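Local coordinates for protein adenosylmethionine-8-amino-7-oxononanoate aminotransferase (Methanocaldococcus jannaschii, PDB 6ZHK) that probably transfers the amino group of S-adenosyl-L-methionine to 7-keto-8-aminopelargonic acid, a pyridoxal-phosphate-dependent step of biotin biosynthesis, at residues Ile251-Lys259 with Phe282-Lys293; Val361-Phe372 with Leu439-Glu447. All blocks are in the same frame, centred on the assembly; numbering follows the deposited sequence.

Contact 1 (Ile251-Lys259 with Phe282-Lys293); sequences IEGVAKACK and FCDNEELKKLEK
E252 reaches N285 through a chain bent at chi2 (92°), and its OE2 takes a hydrogen bond from N285 ND2 at 2.7 Å. The bond is nearly straight (166°) and leaves in the amide plane of N285, but it meets the carboxylate well above its own plane. The other end of the same amide is used too: N285 OD1 accepts from L288 N and caps the helix 286-291. A water donates to both E252 OE2 and E287 OE1, so it sits between two acidic groups, while E252 CB and CG lie across the E287 side chain. Both helices belong to the beta-alpha-beta crossovers of the large sheet of this fold-type-I enzyme: helix 250-261 joins strands 228-234 and 265-268, while helix 286-291 lies on the way to strand 296-299. Their short axes run nearly parallel, 8° apart and 9.7 Å at closest approach. L291 lies further along, its CD1 3.9 Å from E252 O. Its CD2 is 3.8 Å from K259 CD. The K259 chain, extended until chi4, runs over the L291 carbonyl at the Schellman motif ending helix 286-291. One turn on from E252, A255 CB touches L288 CD2 at 3.5 Å and meets K293 CB.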
loop_
_atom_site.group_PDB
_atom_site.type_symbol
_atom_site.label_atom_id
_atom_site.label_comp_id
_atom_site.label_asym_id
_atom_site.label_seq_id
_atom_site.Cartn_x
_atom_site.Cartn_y
_atom_site.Cartn_z
ATOM N N ILE A 251 -21.594 0.954 18.189
ATOM C CA ILE A 251 -20.158 0.830 18.372
ATOM C C ILE A 251 -19.821 0.776 19.865
ATOM O O ILE A 251 -18.992 -0.031 20.304
ATOM C CB ILE A 251 -19.380 1.977 17.678
ATOM C CG1 ILE A 251 -19.744 2.139 16.195
ATOM C CG2 ILE A 251 -17.881 1.807 17.929
ATOM C CD1 ILE A 251 -18.859 1.375 15.272
ATOM N N GLU A 252 -20.489 1.624 20.672
ATOM C CA GLU A 252 -20.247 1.610 22.108
ATOM C C GLU A 252 -20.582 0.246 22.713
ATOM O O GLU A 252 -19.840 -0.206 23.540
ATOM C CB GLU A 252 -21.048 2.708 22.840
ATOM C CG GLU A 252 -20.661 4.113 22.391
ATOM C CD GLU A 252 -21.448 4.755 21.245
ATOM O OE1 GLU A 252 -21.895 4.063 20.290
ATOM O OE2 GLU A 252 -21.593 5.969 21.284
ATOM N N GLY A 253 -21.705 -0.372 22.355
ATOM C CA GLY A 253 -22.055 -1.663 22.939
ATOM C C GLY A 253 -21.097 -2.759 22.464
ATOM O O GLY A 253 -20.726 -3.663 23.225
ATOM N N VAL A 254 -20.655 -2.678 21.203
ATOM C CA VAL A 254 -19.683 -3.674 20.740
ATOM C C VAL A 254 -18.363 -3.506 21.500
ATOM O O VAL A 254 -17.781 -4.457 21.999
ATOM C CB VAL A 254 -19.476 -3.578 19.216
ATOM C CG1 VAL A 254 -18.262 -4.394 18.785
ATOM C CG2 VAL A 254 -20.718 -3.962 18.428
ATOM N N ALA A 255 -17.876 -2.283 21.593
ATOM C CA ALA A 255 -16.654 -2.042 22.341
ATOM C C ALA A 255 -16.769 -2.570 23.766
ATOM O O ALA A 255 -15.817 -3.116 24.317
ATOM C CB ALA A 255 -16.333 -0.561 22.305
ATOM N N LYS A 256 -17.926 -2.360 24.403
ATOM C CA LYS A 256 -18.026 -2.779 25.790
ATOM C C LYS A 256 -17.970 -4.305 25.823
ATOM O O LYS A 256 -17.323 -4.876 26.694
ATOM C CB LYS A 256 -19.350 -2.267 26.366
ATOM C CG LYS A 256 -19.749 -2.761 27.757
ATOM C CD LYS A 256 -21.046 -2.043 28.155
ATOM C CE LYS A 256 -21.443 -2.071 29.626
ATOM N NZ LYS A 256 -21.985 -3.386 30.006
ATOM N N ALA A 257 -18.640 -4.955 24.865
ATOM C CA ALA A 257 -18.636 -6.407 24.774
ATOM C C ALA A 257 -17.217 -6.932 24.518
ATOM O O ALA A 257 -16.827 -7.939 25.115
ATOM C CB ALA A 257 -19.606 -6.848 23.706
ATOM N N CYS A 258 -16.442 -6.243 23.657
ATOM C CA CYS A 258 -15.043 -6.634 23.459
ATOM C C CYS A 258 -14.235 -6.522 24.756
ATOM O O CYS A 258 -13.457 -7.406 25.124
ATOM C CB CYS A 258 -14.395 -5.798 22.369
ATOM S SG CYS A 258 -15.092 -6.153 20.740
ATOM N N LYS A 259 -14.449 -5.445 25.514
ATOM C CA LYS A 259 -13.761 -5.279 26.788
ATOM C C LYS A 259 -14.136 -6.400 27.757
ATOM O O LYS A 259 -13.233 -6.992 28.372
ATOM C CB LYS A 259 -14.057 -3.887 27.372
ATOM C CG LYS A 259 -13.174 -3.436 28.536
ATOM C CD LYS A 259 -13.508 -2.022 29.028
ATOM C CE LYS A 259 -12.721 -1.583 30.257
ATOM N NZ LYS A 259 -11.260 -1.551 29.981
ATOM N N PHE A 282 -14.494 9.368 14.749
ATOM C CA PHE A 282 -15.653 8.720 15.370
ATOM C C PHE A 282 -15.348 8.325 16.808
ATOM O O PHE A 282 -16.182 8.527 17.706
ATOM C CB PHE A 282 -16.204 7.553 14.553
ATOM C CG PHE A 282 -17.531 7.061 15.083
ATOM C CD1 PHE A 282 -18.711 7.731 14.792
ATOM C CD2 PHE A 282 -17.575 5.994 15.968
ATOM C CE1 PHE A 282 -19.929 7.274 15.309
ATOM C CE2 PHE A 282 -18.778 5.577 16.542
ATOM C CZ PHE A 282 -19.957 6.199 16.181
ATOM N N CYS A 283 -14.130 7.810 17.031
ATOM C CA CYS A 283 -13.763 7.342 18.371
ATOM C C CYS A 283 -13.527 8.470 19.392
ATOM O O CYS A 283 -13.286 8.156 20.564
ATOM C CB CYS A 283 -12.615 6.336 18.297
ATOM S SG CYS A 283 -11.065 7.084 17.788
ATOM N N ASP A 284 -13.664 9.763 18.993
ATOM C CA ASP A 284 -13.723 10.872 19.934
ATOM C C ASP A 284 -15.109 10.905 20.583
ATOM O O ASP A 284 -15.923 11.769 20.301
ATOM C CB ASP A 284 -13.568 12.254 19.281
ATOM C CG ASP A 284 -12.146 12.544 18.822
ATOM O OD1 ASP A 284 -11.201 11.877 19.326
ATOM O OD2 ASP A 284 -11.978 13.464 17.987
ATOM N N ASN A 285 -15.340 9.936 21.425
ATOM C CA ASN A 285 -16.654 9.581 21.921
ATOM C C ASN A 285 -16.399 9.336 23.389
ATOM O O ASN A 285 -15.460 8.617 23.723
ATOM C CB ASN A 285 -17.126 8.339 21.149
ATOM C CG ASN A 285 -18.361 7.683 21.711
ATOM O OD1 ASN A 285 -18.385 7.279 22.865
ATOM N ND2 ASN A 285 -19.345 7.484 20.869
ATOM N N GLU A 286 -17.138 10.029 24.272
ATOM C CA GLU A 286 -16.772 9.916 25.686
ATOM C C GLU A 286 -16.899 8.483 26.177
ATOM O O GLU A 286 -16.103 8.037 26.992
ATOM C CB GLU A 286 -17.609 10.804 26.630
ATOM C CG GLU A 286 -17.091 12.234 26.776
ATOM C CD GLU A 286 -15.587 12.492 26.690
ATOM O OE1 GLU A 286 -14.772 11.890 27.492
ATOM O OE2 GLU A 286 -15.215 13.308 25.815
ATOM N N GLU A 287 -17.915 7.765 25.695
ATOM C CA GLU A 287 -18.109 6.409 26.161
ATOM C C GLU A 287 -16.950 5.519 25.705
ATOM O O GLU A 287 -16.374 4.789 26.510
ATOM C CB GLU A 287 -19.413 5.873 25.587
ATOM C CG GLU A 287 -19.763 4.498 26.114
ATOM C CD GLU A 287 -21.253 4.197 26.164
ATOM O OE1 GLU A 287 -22.051 5.136 25.998
ATOM O OE2 GLU A 287 -21.605 3.008 26.331
ATOM N N LEU A 288 -16.582 5.626 24.429
ATOM C CA LEU A 288 -15.457 4.829 23.929
ATOM C C LEU A 288 -14.166 5.204 24.639
ATOM O O LEU A 288 -13.320 4.356 24.970
ATOM C CB LEU A 288 -15.346 5.109 22.427
ATOM C CG LEU A 288 -16.423 4.433 21.578
ATOM C CD1 LEU A 288 -16.156 4.722 20.097
ATOM C CD2 LEU A 288 -16.396 2.915 21.809
ATOM N N LYS A 289 -13.968 6.513 24.862
ATOM C CA LYS A 289 -12.787 6.927 25.614
ATOM C C LYS A 289 -12.727 6.287 27.006
ATOM O O LYS A 289 -11.667 5.857 27.477
ATOM C CB LYS A 289 -12.713 8.448 25.784
ATOM C CG LYS A 289 -12.369 9.225 24.528
ATOM C CD LYS A 289 -12.194 10.696 24.941
ATOM C CE LYS A 289 -12.108 11.605 23.738
ATOM N NZ LYS A 289 -11.556 12.922 24.142
ATOM N N LYS A 290 -13.872 6.214 27.677
ATOM C CA LYS A 290 -13.912 5.658 29.027
ATOM C C LYS A 290 -13.596 4.149 29.018
ATOM O O LYS A 290 -12.928 3.657 29.923
ATOM C CB LYS A 290 -15.251 6.021 29.694
ATOM C CG LYS A 290 -15.188 6.147 31.217
ATOM C CD LYS A 290 -14.628 4.946 32.006
ATOM C CE LYS A 290 -13.725 5.283 33.192
ATOM N NZ LYS A 290 -13.735 6.721 33.571
ATOM N N LEU A 291 -13.998 3.433 27.955
ATOM C CA LEU A 291 -13.791 2.012 27.746
ATOM C C LEU A 291 -12.383 1.732 27.236
ATOM O O LEU A 291 -11.948 0.589 27.290
ATOM C CB LEU A 291 -14.796 1.473 26.715
ATOM C CG LEU A 291 -16.259 1.415 27.183
ATOM C CD1 LEU A 291 -17.191 1.134 26.010
ATOM C CD2 LEU A 291 -16.430 0.344 28.245
ATOM N N GLU A 292 -11.655 2.793 26.880
ATOM C CA GLU A 292 -10.343 2.657 26.265
ATOM C C GLU A 292 -10.491 1.775 25.025
ATOM O O GLU A 292 -9.665 0.902 24.807
ATOM C CB GLU A 292 -9.262 2.205 27.268
ATOM C CG GLU A 292 -9.003 3.303 28.303
ATOM C CD GLU A 292 -8.136 2.938 29.487
ATOM O OE1 GLU A 292 -7.197 2.167 29.306
ATOM O OE2 GLU A 292 -8.398 3.478 30.581
ATOM N N LYS A 293 -11.550 2.026 24.223
ATOM C CA LYS A 293 -11.695 1.308 22.960
ATOM C C LYS A 293 -11.818 2.332 21.857
ATOM O O LYS A 293 -12.296 3.453 22.081
ATOM C CB LYS A 293 -12.947 0.442 23.006
ATOM C CG LYS A 293 -12.839 -0.695 24.007
ATOM C CD LYS A 293 -11.982 -1.813 23.431
ATOM C CE LYS A 293 -11.758 -2.951 24.398
ATOM N NZ LYS A 293 -10.513 -2.702 25.174
HETATM O O HOH W 1 -21.976 7.152 23.667
#

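Contact 2 (Val361-Phe372 with Leu439-Glu447); sequences VIENIQPKIKLF and LVPPLSITE
K368 starts with CG beside the backbone N (chi1 -54°) and then bends at chi3 (-85°), which swings NZ in between the carbonyls of L443 and I445. F372 instead has CG anti to its backbone N (chi1 -172°), which brings the edge of its ring up to L439, the last residue of strand 436-439. The K368 ammonium makes two hydrogen bonds: NZ is 2.8 Å from L443 O, in the carbonyl plane and on a lone pair, and 2.8 Å from I445 O, this time above the carbonyl plane. Both acceptors belong to the segment that makes the type I beta turn P442-I445, so one side chain ties two points of the turn to the helix 366-376. A leucine in its place has no ammonium, so the L443 and I445 carbonyls would be left without this donor, and the turn would probably be held less firmly against the helix. This loop follows strand 436-439 and leads into the helix 447-463, for which T446 is the N-cap, in the C-terminal domain of the class III aminotransferase fold. Apolar packing flanks the lysine at residues earlier and later in the chain. L443 points CD1 at V361 CG1, 3.9 Å away and crossing it at about a right angle, and CD2 at I365 CD1; F356 of the helix 343-358 backs both V361 and L443. Later, L371 CD2 lies against the aliphatic part of E447, 3.6 Å from CB and close to CG as well. At the F372 edge, L439 CD1 is 3.7 Å from F372 CZ and lies near the ring plane, and L439 CB comes in plane too. P441 CG approaches the same ring obliquely, and C454 of the helix 447-463 also touches F372.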
loop_
_atom_site.group_PDB
_atom_site.type_symbol
_atom_site.label_atom_id
_atom_site.label_comp_id
_atom_site.label_asym_id
_atom_site.label_seq_id
_atom_site.Cartn_x
_atom_site.Cartn_y
_atom_site.Cartn_z
ATOM N N VAL A 361 -11.182 23.876 12.302
ATOM C CA VAL A 361 -11.981 23.225 11.290
ATOM C C VAL A 361 -13.236 22.552 11.848
ATOM O O VAL A 361 -14.322 22.675 11.255
ATOM C CB VAL A 361 -11.105 22.254 10.463
ATOM C CG1 VAL A 361 -11.983 21.471 9.514
ATOM C CG2 VAL A 361 -10.057 23.070 9.699
ATOM N N ILE A 362 -13.092 21.771 12.931
ATOM C CA ILE A 362 -14.218 20.960 13.384
ATOM C C ILE A 362 -15.343 21.876 13.877
ATOM O O ILE A 362 -16.503 21.612 13.562
ATOM C CB ILE A 362 -13.793 19.908 14.437
ATOM C CG1 ILE A 362 -12.725 18.966 13.863
ATOM C CG2 ILE A 362 -14.983 19.151 15.079
ATOM C CD1 ILE A 362 -13.164 18.251 12.657
ATOM N N GLU A 363 -15.019 22.979 14.564
ATOM C CA GLU A 363 -16.094 23.894 14.953
ATOM C C GLU A 363 -16.699 24.578 13.726
ATOM O O GLU A 363 -17.930 24.691 13.632
ATOM C CB GLU A 363 -15.661 24.910 16.010
ATOM C CG GLU A 363 -15.122 24.252 17.269
ATOM C CD GLU A 363 -14.989 25.179 18.474
ATOM O OE1 GLU A 363 -15.506 24.800 19.550
ATOM O OE2 GLU A 363 -14.330 26.256 18.353
ATOM N N ASN A 364 -15.873 24.918 12.727
ATOM C CA ASN A 364 -16.332 25.743 11.599
ATOM C C ASN A 364 -17.178 24.947 10.618
ATOM O O ASN A 364 -18.010 25.523 9.936
ATOM C CB ASN A 364 -15.237 26.614 10.956
ATOM C CG ASN A 364 -14.626 27.608 11.931
ATOM O OD1 ASN A 364 -15.276 28.054 12.877
ATOM N ND2 ASN A 364 -13.366 27.965 11.757
ATOM N N ILE A 365 -17.043 23.605 10.583
ATOM C CA ILE A 365 -17.874 22.878 9.635
ATOM C C ILE A 365 -19.278 22.633 10.188
ATOM O O ILE A 365 -20.146 22.203 9.445
ATOM C CB ILE A 365 -17.264 21.548 9.119
ATOM C CG1 ILE A 365 -17.190 20.484 10.231
ATOM C CG2 ILE A 365 -15.911 21.780 8.441
ATOM C CD1 ILE A 365 -16.425 19.209 9.822
ATOM N N GLN A 366 -19.513 22.879 11.471
ATOM C CA GLN A 366 -20.796 22.508 12.047
ATOM C C GLN A 366 -21.957 23.217 11.337
ATOM O O GLN A 366 -22.919 22.565 10.966
ATOM C CB GLN A 366 -20.883 22.710 13.577
ATOM C CG GLN A 366 -19.975 21.810 14.435
ATOM C CD GLN A 366 -19.942 20.326 14.124
ATOM O OE1 GLN A 366 -20.966 19.639 14.087
ATOM N NE2 GLN A 366 -18.753 19.833 13.822
ATOM N N PRO A 367 -22.013 24.549 11.163
ATOM C CA PRO A 367 -23.163 25.108 10.432
ATOM C C PRO A 367 -23.243 24.633 8.982
ATOM O O PRO A 367 -24.319 24.621 8.392
ATOM C CB PRO A 367 -22.908 26.627 10.465
ATOM C CG PRO A 367 -21.454 26.818 10.894
ATOM C CD PRO A 367 -21.067 25.574 11.672
ATOM N N LYS A 368 -22.103 24.240 8.379
ATOM C CA LYS A 368 -22.173 23.793 6.995
ATOM C C LYS A 368 -22.816 22.416 6.889
ATOM O O LYS A 368 -23.587 22.135 5.960
ATOM C CB LYS A 368 -20.776 23.810 6.342
ATOM C CG LYS A 368 -20.038 25.147 6.444
ATOM C CD LYS A 368 -19.013 25.225 5.312
ATOM C CE LYS A 368 -17.712 24.547 5.696
ATOM N NZ LYS A 368 -16.645 24.784 4.681
ATOM N N ILE A 369 -22.489 21.538 7.849
ATOM C CA ILE A 369 -23.168 20.237 7.862
ATOM C C ILE A 369 -24.672 20.401 8.101
ATOM O O ILE A 369 -25.498 19.706 7.497
ATOM C CB ILE A 369 -22.511 19.331 8.930
ATOM C CG1 ILE A 369 -21.119 18.887 8.469
ATOM C CG2 ILE A 369 -23.386 18.137 9.294
ATOM C CD1 ILE A 369 -20.232 18.390 9.602
ATOM N N LYS A 370 -25.035 21.268 9.064
ATOM C CA LYS A 370 -26.443 21.517 9.349
ATOM C C LYS A 370 -27.156 22.024 8.090
ATOM O O LYS A 370 -28.241 21.565 7.749
ATOM C CB LYS A 370 -26.545 22.557 10.470
ATOM C CG LYS A 370 -27.213 22.133 11.773
ATOM C CD LYS A 370 -26.477 22.746 12.958
ATOM C CE LYS A 370 -26.700 22.006 14.252
ATOM N NZ LYS A 370 -25.455 22.049 15.051
ATOM N N LEU A 371 -26.517 22.941 7.360
ATOM C CA LEU A 371 -27.072 23.438 6.102
ATOM C C LEU A 371 -27.215 22.322 5.063
ATOM O O LEU A 371 -28.231 22.220 4.370
ATOM C CB LEU A 371 -26.231 24.619 5.596
ATOM C CG LEU A 371 -26.619 25.128 4.191
ATOM C CD1 LEU A 371 -28.014 25.783 4.171
ATOM C CD2 LEU A 371 -25.563 26.040 3.582
ATOM N N PHE A 372 -26.165 21.496 4.916
ATOM C CA PHE A 372 -26.194 20.358 4.008
ATOM C C PHE A 372 -27.403 19.443 4.294
ATOM O O PHE A 372 -28.130 19.058 3.385
ATOM C CB PHE A 372 -24.871 19.573 4.180
ATOM C CG PHE A 372 -24.607 18.452 3.207
ATOM C CD1 PHE A 372 -25.015 18.565 1.890
ATOM C CD2 PHE A 372 -23.938 17.295 3.593
ATOM C CE1 PHE A 372 -24.701 17.589 0.952
ATOM C CE2 PHE A 372 -23.673 16.271 2.674
ATOM C CZ PHE A 372 -24.055 16.424 1.355
ATOM N N LEU A 439 -22.406 11.314 -1.676
ATOM C CA LEU A 439 -21.896 12.669 -1.488
ATOM C C LEU A 439 -20.919 12.649 -0.320
ATOM O O LEU A 439 -21.324 12.407 0.821
ATOM C CB LEU A 439 -23.081 13.576 -1.108
ATOM C CG LEU A 439 -24.178 13.713 -2.171
ATOM C CD1 LEU A 439 -25.237 14.721 -1.701
ATOM C CD2 LEU A 439 -23.607 14.107 -3.548
ATOM N N VAL A 440 -19.639 12.898 -0.635
ATOM C CA VAL A 440 -18.625 13.056 0.409
ATOM C C VAL A 440 -17.852 14.310 0.037
ATOM O O VAL A 440 -16.802 14.234 -0.594
ATOM C CB VAL A 440 -17.715 11.803 0.553
ATOM C CG1 VAL A 440 -16.613 11.983 1.658
ATOM C CG2 VAL A 440 -18.588 10.614 0.854
ATOM N N PRO A 441 -18.419 15.505 0.304
ATOM C CA PRO A 441 -17.825 16.746 -0.171
ATOM C C PRO A 441 -16.631 17.116 0.716
ATOM O O PRO A 441 -16.542 16.679 1.868
ATOM C CB PRO A 441 -18.960 17.773 -0.004
ATOM C CG PRO A 441 -19.772 17.235 1.149
ATOM C CD PRO A 441 -19.687 15.723 1.018
ATOM N N PRO A 442 -15.691 17.950 0.217
ATOM C CA PRO A 442 -14.556 18.373 1.031
ATOM C C PRO A 442 -15.084 19.169 2.219
ATOM O O PRO A 442 -16.178 19.737 2.133
ATOM C CB PRO A 442 -13.683 19.250 0.128
ATOM C CG PRO A 442 -14.472 19.399 -1.192
ATOM C CD PRO A 442 -15.670 18.470 -1.160
ATOM N N LEU A 443 -14.298 19.205 3.300
ATOM C CA LEU A 443 -14.626 20.015 4.463
ATOM C C LEU A 443 -14.647 21.497 4.071
ATOM O O LEU A 443 -15.309 22.304 4.746
ATOM C CB LEU A 443 -13.521 19.826 5.522
ATOM C CG LEU A 443 -13.294 18.376 5.995
ATOM C CD1 LEU A 443 -12.310 18.372 7.142
ATOM C CD2 LEU A 443 -14.588 17.685 6.410
ATOM N N SER A 444 -13.967 21.816 2.957
ATOM C CA SER A 444 -13.878 23.195 2.469
ATOM C C SER A 444 -15.056 23.609 1.589
ATOM O O SER A 444 -15.057 24.755 1.113
ATOM C CB SER A 444 -12.568 23.421 1.747
ATOM O OG SER A 444 -12.369 22.402 0.769
ATOM N N ILE A 445 -16.055 22.723 1.360
ATOM C CA ILE A 445 -17.188 23.043 0.503
ATOM C C ILE A 445 -17.879 24.284 1.063
ATOM O O ILE A 445 -18.049 24.386 2.275
ATOM C CB ILE A 445 -18.190 21.859 0.380
ATOM C CG1 ILE A 445 -19.202 22.173 -0.733
ATOM C CG2 ILE A 445 -18.864 21.567 1.721
ATOM C CD1 ILE A 445 -20.035 20.976 -1.200
ATOM N N THR A 446 -18.235 25.243 0.179
ATOM C CA THR A 446 -18.841 26.471 0.694
ATOM C C THR A 446 -20.353 26.297 0.838
ATOM O O THR A 446 -20.949 25.385 0.245
ATOM C CB THR A 446 -18.544 27.682 -0.212
ATOM O OG1 THR A 446 -19.267 27.477 -1.423
ATOM C CG2 THR A 446 -17.046 27.854 -0.445
ATOM N N GLU A 447 -20.969 27.224 1.606
ATOM C CA GLU A 447 -22.404 27.140 1.731
ATOM C C GLU A 447 -23.059 27.299 0.355
ATOM O O GLU A 447 -24.024 26.605 0.058
ATOM C CB GLU A 447 -22.883 28.217 2.719
ATOM C CG GLU A 447 -22.413 27.972 4.127
ATOM C CD GLU A 447 -23.144 28.726 5.228
ATOM O OE1 GLU A 447 -24.168 29.404 4.938
ATOM O OE2 GLU A 447 -22.727 28.587 6.390
#

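In the fold
Contact 1 closes before contact 2 opens, so the two follow in series along the chain. Their centres are about 26 Å apart, their nearest atoms about 7 Å. Contact 1 packs one crossover helix of the seven-stranded sheet against the next, where I251 reaches strands 228-234 and 265-268. Contact 2 lies beyond helix 343-358, in the C-terminal part. D268, predicted to bind the cofactor, ends strand 265-268; the side chain of R431, predicted to bind substrate, is about 9 Å from that of L439, and K301, the predicted cofactor lysine, about 11 Å from that of L443. Both contacts thus probably pack the framework near the active site without forming it. Neither touches the second chain of the homodimer.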